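Local coordinates for protein anti-sigma-E factor RseA (PDB 3M4W) that holds the extracytoplasmic-function sigma factor sigma-E inactive as its anti-sigma factor until regulated intramembrane proteolysis releases it, at residues P27-G31 / Q58-L62. Sequence-based numbering, arbitrary orientation.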
ATOM      1  N   PRO E  27       2.332 -18.989   7.193  1.00 61.65           N
ATOM      2  CA  PRO E  27       1.805 -20.168   7.894  1.00 56.69           C
ATOM      3  C   PRO E  27       1.997 -20.021   9.401  1.00 60.76           C
ATOM      4  O   PRO E  27       2.990 -19.444   9.847  1.00 61.41           O
ATOM      5  CB  PRO E  27       2.642 -21.316   7.331  1.00 53.19           C
ATOM      6  CG  PRO E  27       3.144 -20.789   6.008  1.00 61.13           C
ATOM      7  CD  PRO E  27       3.467 -19.357   6.331  1.00 54.18           C
ATOM      8  N   VAL E  28       1.049 -20.536  10.182  1.00 69.07           N
ATOM      9  CA  VAL E  28       1.144 -20.458  11.637  1.00 68.61           C
ATOM     10  C   VAL E  28       2.118 -21.517  12.162  1.00 73.22           C
ATOM     11  O   VAL E  28       1.945 -22.714  11.920  1.00 69.46           O
ATOM     12  CB  VAL E  28      -0.237 -20.653  12.304  1.00 70.35           C
ATOM     13  CG1 VAL E  28      -0.770 -22.050  12.026  1.00 65.09           C
ATOM     14  CG2 VAL E  28      -0.124 -20.406  13.790  1.00 60.52           C
ATOM     15  N   SER E  29       3.146 -21.063  12.876  1.00 77.93           N
ATOM     16  CA  SER E  29       4.169 -21.949  13.427  1.00 78.19           C
ATOM     17  C   SER E  29       3.605 -22.913  14.468  1.00 79.23           C
ATOM     18  O   SER E  29       2.732 -22.548  15.253  1.00 79.05           O
ATOM     19  CB  SER E  29       5.288 -21.115  14.052  1.00 82.86           C
ATOM     20  OG  SER E  29       5.696 -20.079  13.176  1.00 89.99           O
ATOM     21  N   LEU E  30       4.120 -24.139  14.476  1.00 82.74           N
ATOM     22  CA  LEU E  30       3.663 -25.165  15.412  1.00 86.89           C
ATOM     23  C   LEU E  30       4.640 -25.440  16.554  1.00 87.60           C
ATOM     24  O   LEU E  30       4.243 -25.468  17.719  1.00 92.41           O
ATOM     25  CB  LEU E  30       3.366 -26.461  14.649  1.00 82.04           C
ATOM     26  CG  LEU E  30       2.079 -26.407  13.820  1.00 83.92           C
ATOM     27  CD1 LEU E  30       2.067 -27.491  12.754  1.00 66.95           C
ATOM     28  CD2 LEU E  30       0.893 -26.545  14.757  1.00 81.49           C
ATOM     29  N   GLY E  31       5.911 -25.646  16.224  1.00 88.20           N
ATOM     30  CA  GLY E  31       6.906 -25.911  17.252  1.00 86.86           C
ATOM     31  C   GLY E  31       7.511 -27.301  17.183  1.00 86.75           C
ATOM     32  O   GLY E  31       6.806 -28.309  17.255  1.00 79.49           O
ATOM     33  N   GLN E  58       4.358 -16.643  19.081  1.00 64.21           N
ATOM     34  CA  GLN E  58       3.786 -17.528  18.082  1.00 60.70           C
ATOM     35  C   GLN E  58       2.826 -18.556  18.680  1.00 53.85           C
ATOM     36  O   GLN E  58       2.131 -19.261  17.955  1.00 54.82           O
ATOM     37  CB  GLN E  58       4.891 -18.226  17.289  1.00 64.10           C
ATOM     38  CG  GLN E  58       5.763 -19.134  18.109  1.00 57.51           C
ATOM     39  CD  GLN E  58       6.475 -20.156  17.254  1.00 62.14           C
ATOM     40  OE1 GLN E  58       7.495 -19.865  16.625  1.00 64.34           O
ATOM     41  NE2 GLN E  58       5.928 -21.364  17.214  1.00 62.68           N
ATOM     42  N   ASP E  59       2.782 -18.650  20.002  1.00 50.24           N
ATOM     43  CA  ASP E  59       1.850 -19.577  20.630  1.00 41.86           C
ATOM     44  C   ASP E  59       0.518 -18.847  20.748  1.00 46.62           C
ATOM     45  O   ASP E  59      -0.556 -19.457  20.718  1.00 48.95           O
ATOM     46  CB  ASP E  59       2.328 -19.989  22.015  1.00 49.41           C
ATOM     47  CG  ASP E  59       1.376 -20.960  22.682  1.00 57.76           C
ATOM     48  OD1 ASP E  59       1.158 -22.061  22.131  1.00 66.76           O
ATOM     49  OD2 ASP E  59       0.838 -20.618  23.751  1.00 52.53           O
ATOM     50  N   TYR E  60       0.607 -17.528  20.895  1.00 46.55           N
ATOM     51  CA  TYR E  60      -0.573 -16.672  20.975  1.00 38.00           C
ATOM     52  C   TYR E  60      -1.278 -16.753  19.619  1.00 40.11           C
ATOM     53  O   TYR E  60      -2.498 -16.876  19.546  1.00 41.44           O
ATOM     54  CB  TYR E  60      -0.152 -15.222  21.255  1.00 35.44           C
ATOM     55  CG  TYR E  60      -1.150 -14.175  20.800  1.00 37.66           C
ATOM     56  CD1 TYR E  60      -2.359 -14.003  21.455  1.00 34.04           C
ATOM     57  CD2 TYR E  60      -0.885 -13.373  19.696  1.00 33.58           C
ATOM     58  CE1 TYR E  60      -3.281 -13.060  21.023  1.00 34.26           C
ATOM     59  CE2 TYR E  60      -1.805 -12.426  19.252  1.00 32.61           C
ATOM     60  CZ  TYR E  60      -2.997 -12.275  19.917  1.00 29.87           C
ATOM     61  OH  TYR E  60      -3.918 -11.357  19.463  1.00 35.10           O
ATOM     62  N   GLU E  61      -0.490 -16.695  18.548  1.00 34.90           N
ATOM     63  CA  GLU E  61      -1.039 -16.746  17.204  1.00 39.57           C
ATOM     64  C   GLU E  61      -1.686 -18.105  16.957  1.00 47.95           C
ATOM     65  O   GLU E  61      -2.827 -18.177  16.506  1.00 49.23           O
ATOM     66  CB  GLU E  61       0.058 -16.496  16.163  1.00 43.22           C
ATOM     67  CG  GLU E  61       0.590 -15.060  16.101  1.00 41.80           C
ATOM     68  CD  GLU E  61      -0.510 -14.025  15.924  1.00 43.12           C
ATOM     69  OE1 GLU E  61      -1.515 -14.323  15.244  1.00 44.53           O
ATOM     70  OE2 GLU E  61      -0.368 -12.906  16.458  1.00 63.20           O
ATOM     71  N   LEU E  62      -0.944 -19.171  17.261  1.00 50.42           N
ATOM     72  CA  LEU E  62      -1.415 -20.548  17.089  1.00 48.14           C
ATOM     73  C   LEU E  62      -2.775 -20.694  17.759  1.00 47.00           C
ATOM     74  O   LEU E  62      -3.693 -21.283  17.200  1.00 44.38           O
ATOM     75  CB  LEU E  62      -0.427 -21.529  17.733  1.00 45.99           C
ATOM     76  CG  LEU E  62      -0.148 -22.914  17.120  1.00 60.70           C
ATOM     77  CD1 LEU E  62       0.191 -23.873  18.260  1.00 52.80           C
ATOM     78  CD2 LEU E  62      -1.345 -23.450  16.336  1.00 45.18           C
TER
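The outer end of the Gln58 amide, NE2 foremost, overlaps the beta carbon of Ser29. Ser29 CB is 3.2 Å from Gln58 NE2 and 3.6 Å from Gln58 OE1, so it lies to one side of the amide plane, beyond the carbon and nearer the nitrogen. The hydroxyl is less close, with Ser29 OG 3.9 Å from Gln58 OE1, and the two do not bond. Gln58 gets there with CG wedged between its backbone N and carbonyl carbon (chi1 64°) and the chain then extended. With an alanine in its place the amide would be gone, and Ser29 CB would probably lose its closest neighbour in residues 58-62, with a gap opened beside the loop.

One helical turn on, Leu62 fills the space next to Val28 and Leu30. Val28 CG2, anti to its own backbone N, presses on the helix backbone at 3.5 Å from Leu62 CA. Leu62 CG meets the carbonyl oxygen of Ser29 at 3.5 Å. Its CD2 touches Leu30 CD2 at 4.1 Å, the two leucine side chains crossing at about a right angle. Glu61 adds little, since its carboxylate turns away to salt bridges with Arg64, Arg65 and a basic side chain of another protein's chain.

The contact joins residues 27-31, an extended loop, to helix 50-66 in the periplasmic part of RseA. Val28 and Ser29 mark the DegS cleavage site, and the helical residues belong to the primary RseB-binding region. In the other protein's chain, an aromatic side chain packs on Val28 and an apolar one on Leu30. Between loop and helix the contact is van der Waals, partly apolar and partly polar groups touching without bonding. With neither hydrogen bond nor salt bridge between the two segments, shape fit alone joins the cleavage-site residues to residues 58-62.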